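Local coordinates for sigma regulatory family protein-PP2C phosphatase (Chlamydia trachomatis serovar L2, PDB 6MAB) that is the periplasmic sensor part of RsbU, a membrane-spanning protein probably with phosphatase activity, and is thought to sense intermediates of the TCA cycle, at residues Phe23-Leu28 with His247-Met252. Sequence-based numbering, arbitrary orientation.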
loop_
_atom_site.group_PDB
_atom_site.type_symbol
_atom_site.label_atom_id
_atom_site.label_comp_id
_atom_site.label_asym_id
_atom_site.label_seq_id
_atom_site.Cartn_x
_atom_site.Cartn_y
_atom_site.Cartn_z
ATOM N N PHE A 23 1.304 -10.047 12.895
ATOM C CA PHE A 23 1.616 -8.889 13.725
ATOM C C PHE A 23 1.846 -7.660 12.873
ATOM O O PHE A 23 1.409 -6.555 13.221
ATOM C CB PHE A 23 2.848 -9.142 14.596
ATOM C CG PHE A 23 3.390 -7.891 15.236
ATOM C CD1 PHE A 23 2.952 -7.496 16.487
ATOM C CD2 PHE A 23 4.322 -7.104 14.582
ATOM C CE1 PHE A 23 3.434 -6.344 17.071
ATOM C CE2 PHE A 23 4.808 -5.949 15.161
ATOM C CZ PHE A 23 4.364 -5.570 16.412
ATOM N N LYS A 24 2.578 -7.823 11.768
ATOM C CA LYS A 24 2.859 -6.673 10.916
ATOM C C LYS A 24 1.589 -6.166 10.250
ATOM O O LYS A 24 1.380 -4.948 10.145
ATOM C CB LYS A 24 3.941 -7.049 9.889
ATOM C CG LYS A 24 5.283 -7.405 10.536
ATOM C CD LYS A 24 6.259 -8.000 9.522
ATOM C CE LYS A 24 7.482 -8.638 10.164
ATOM N NZ LYS A 24 8.381 -7.652 10.785
ATOM N N ALA A 25 0.719 -7.088 9.823
ATOM C CA ALA A 25 -0.575 -6.718 9.262
ATOM C C ALA A 25 -1.395 -5.919 10.261
ATOM O O ALA A 25 -2.009 -4.911 9.909
ATOM C CB ALA A 25 -1.348 -7.972 8.842
ATOM N N HIS A 26 -1.435 -6.375 11.513
ATOM C CA HIS A 26 -2.214 -5.678 12.525
ATOM C C HIS A 26 -1.667 -4.282 12.763
ATOM O O HIS A 26 -2.434 -3.320 12.922
ATOM C CB HIS A 26 -2.209 -6.494 13.815
ATOM C CG HIS A 26 -2.780 -5.766 14.991
ATOM N ND1 HIS A 26 -4.135 -5.679 15.227
ATOM C CD2 HIS A 26 -2.178 -5.086 15.996
ATOM C CE1 HIS A 26 -4.343 -4.981 16.330
ATOM N NE2 HIS A 26 -3.172 -4.610 16.815
ATOM N N THR A 27 -0.338 -4.136 12.752
ATOM C CA THR A 27 0.255 -2.814 12.913
ATOM C C THR A 27 -0.194 -1.883 11.793
ATOM O O THR A 27 -0.601 -0.741 12.035
ATOM C CB THR A 27 1.784 -2.931 12.961
ATOM O OG1 THR A 27 2.171 -3.721 14.096
ATOM C CG2 THR A 27 2.432 -1.557 13.086
ATOM N N LEU A 28 -0.136 -2.365 10.553
ATOM C CA LEU A 28 -0.563 -1.544 9.434
ATOM C C LEU A 28 -2.060 -1.232 9.485
ATOM O O LEU A 28 -2.470 -0.133 9.094
ATOM C CB LEU A 28 -0.165 -2.233 8.127
ATOM C CG LEU A 28 1.352 -2.329 7.932
ATOM C CD1 LEU A 28 1.674 -3.198 6.718
ATOM C CD2 LEU A 28 2.001 -0.955 7.753
ATOM N N HIS A 247 0.195 -13.119 3.576
ATOM C CA HIS A 247 -1.028 -12.755 4.271
ATOM C C HIS A 247 -1.722 -11.600 3.565
ATOM O O HIS A 247 -1.101 -10.564 3.315
ATOM C CB HIS A 247 -0.745 -12.351 5.699
ATOM C CG HIS A 247 -1.955 -11.834 6.389
ATOM N ND1 HIS A 247 -3.054 -12.630 6.639
ATOM C CD2 HIS A 247 -2.278 -10.593 6.817
ATOM C CE1 HIS A 247 -3.989 -11.907 7.229
ATOM N NE2 HIS A 247 -3.543 -10.669 7.355
ATOM N N SER A 248 -3.011 -11.765 3.281
ATOM C CA SER A 248 -3.759 -10.751 2.550
ATOM C C SER A 248 -4.467 -9.782 3.491
ATOM O O SER A 248 -5.066 -10.196 4.486
ATOM C CB SER A 248 -4.775 -11.416 1.625
ATOM O OG SER A 248 -4.097 -12.086 0.571
ATOM N N LEU A 249 -4.389 -8.479 3.166
ATOM C CA LEU A 249 -5.182 -7.434 3.820
ATOM C C LEU A 249 -6.206 -6.908 2.821
ATOM O O LEU A 249 -6.032 -5.819 2.240
ATOM C CB LEU A 249 -4.332 -6.269 4.319
ATOM C CG LEU A 249 -3.249 -6.549 5.356
ATOM C CD1 LEU A 249 -1.985 -7.102 4.721
ATOM C CD2 LEU A 249 -2.974 -5.262 6.117
ATOM N N PRO A 250 -7.285 -7.652 2.600
ATOM C CA PRO A 250 -8.230 -7.268 1.541
ATOM C C PRO A 250 -8.830 -5.886 1.735
ATOM O O PRO A 250 -9.074 -5.191 0.740
ATOM C CB PRO A 250 -9.297 -8.371 1.610
ATOM C CG PRO A 250 -9.210 -8.906 3.003
ATOM C CD PRO A 250 -7.765 -8.793 3.399
ATOM N N GLU A 251 -9.075 -5.459 2.979
ATOM C CA GLU A 251 -9.677 -4.149 3.223
ATOM C C GLU A 251 -8.725 -2.986 2.937
ATOM O O GLU A 251 -9.121 -1.829 3.140
ATOM C CB GLU A 251 -10.198 -4.062 4.667
ATOM C CG GLU A 251 -9.139 -3.927 5.753
ATOM C CD GLU A 251 -8.276 -5.165 5.896
ATOM O OE1 GLU A 251 -8.741 -6.257 5.492
ATOM O OE2 GLU A 251 -7.139 -5.038 6.407
ATOM N N MET A 252 -7.489 -3.262 2.481
ATOM C CA MET A 252 -6.577 -2.214 2.039
ATOM C C MET A 252 -5.854 -2.569 0.739
ATOM O O MET A 252 -4.968 -1.816 0.303
ATOM C CB MET A 252 -5.576 -1.913 3.150
ATOM C CG MET A 252 -6.172 -1.048 4.245
ATOM S SD MET A 252 -4.823 -0.301 5.160
ATOM C CE MET A 252 -4.220 -1.639 6.148
#
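The imidazole ring of His247 meets the methyl of Ala25 at an oblique angle: Ala25 CB lies 3.4 Å from His247 CD2 and 3.8 Å from His247 NE2. With CG anti to the backbone N (chi1 174°), the ring reaches from the strand to the helix, where it also touches Ala21 and Leu22. The small side chain of Ala25 is consistent with the close approach here, where Ala25 CA and Leu249 CA are 7.2 Å apart.

Beside the ring, Leu249 sends one branch to the same turn of helix: Leu249 CD2 sits 3.9 Å from Ala25 O and 4.2 Å from Ala25 CB. Ile256 of the adjacent antiparallel strand 254-261 touches both Ala25 and Leu249, extending the apolar patch. Where strand 240-249 ends, the chain turns, with Met252 N donating a hydrogen bond to Leu249 O (3.0 Å). Met252 then returns to the helix; a bend at chi3 (-75°) directs its flexible thioether so that Met252 CE lies 3.7 Å from Leu28 O. Leu28 also packs on Phe254 and Leu159.

At this point helix 2-31 rests on the sheet that contains strands 240-249 and 254-261, burying 176 Å² between the two segments, both sides summed. One imidazole ring is set obliquely against a methyl, and methyl groups pack on Ala25 CB and on the carbonyl oxygens of Ala25 and Leu28, consistent with van der Waals packing without a hydrogen bond or salt bridge between the segments.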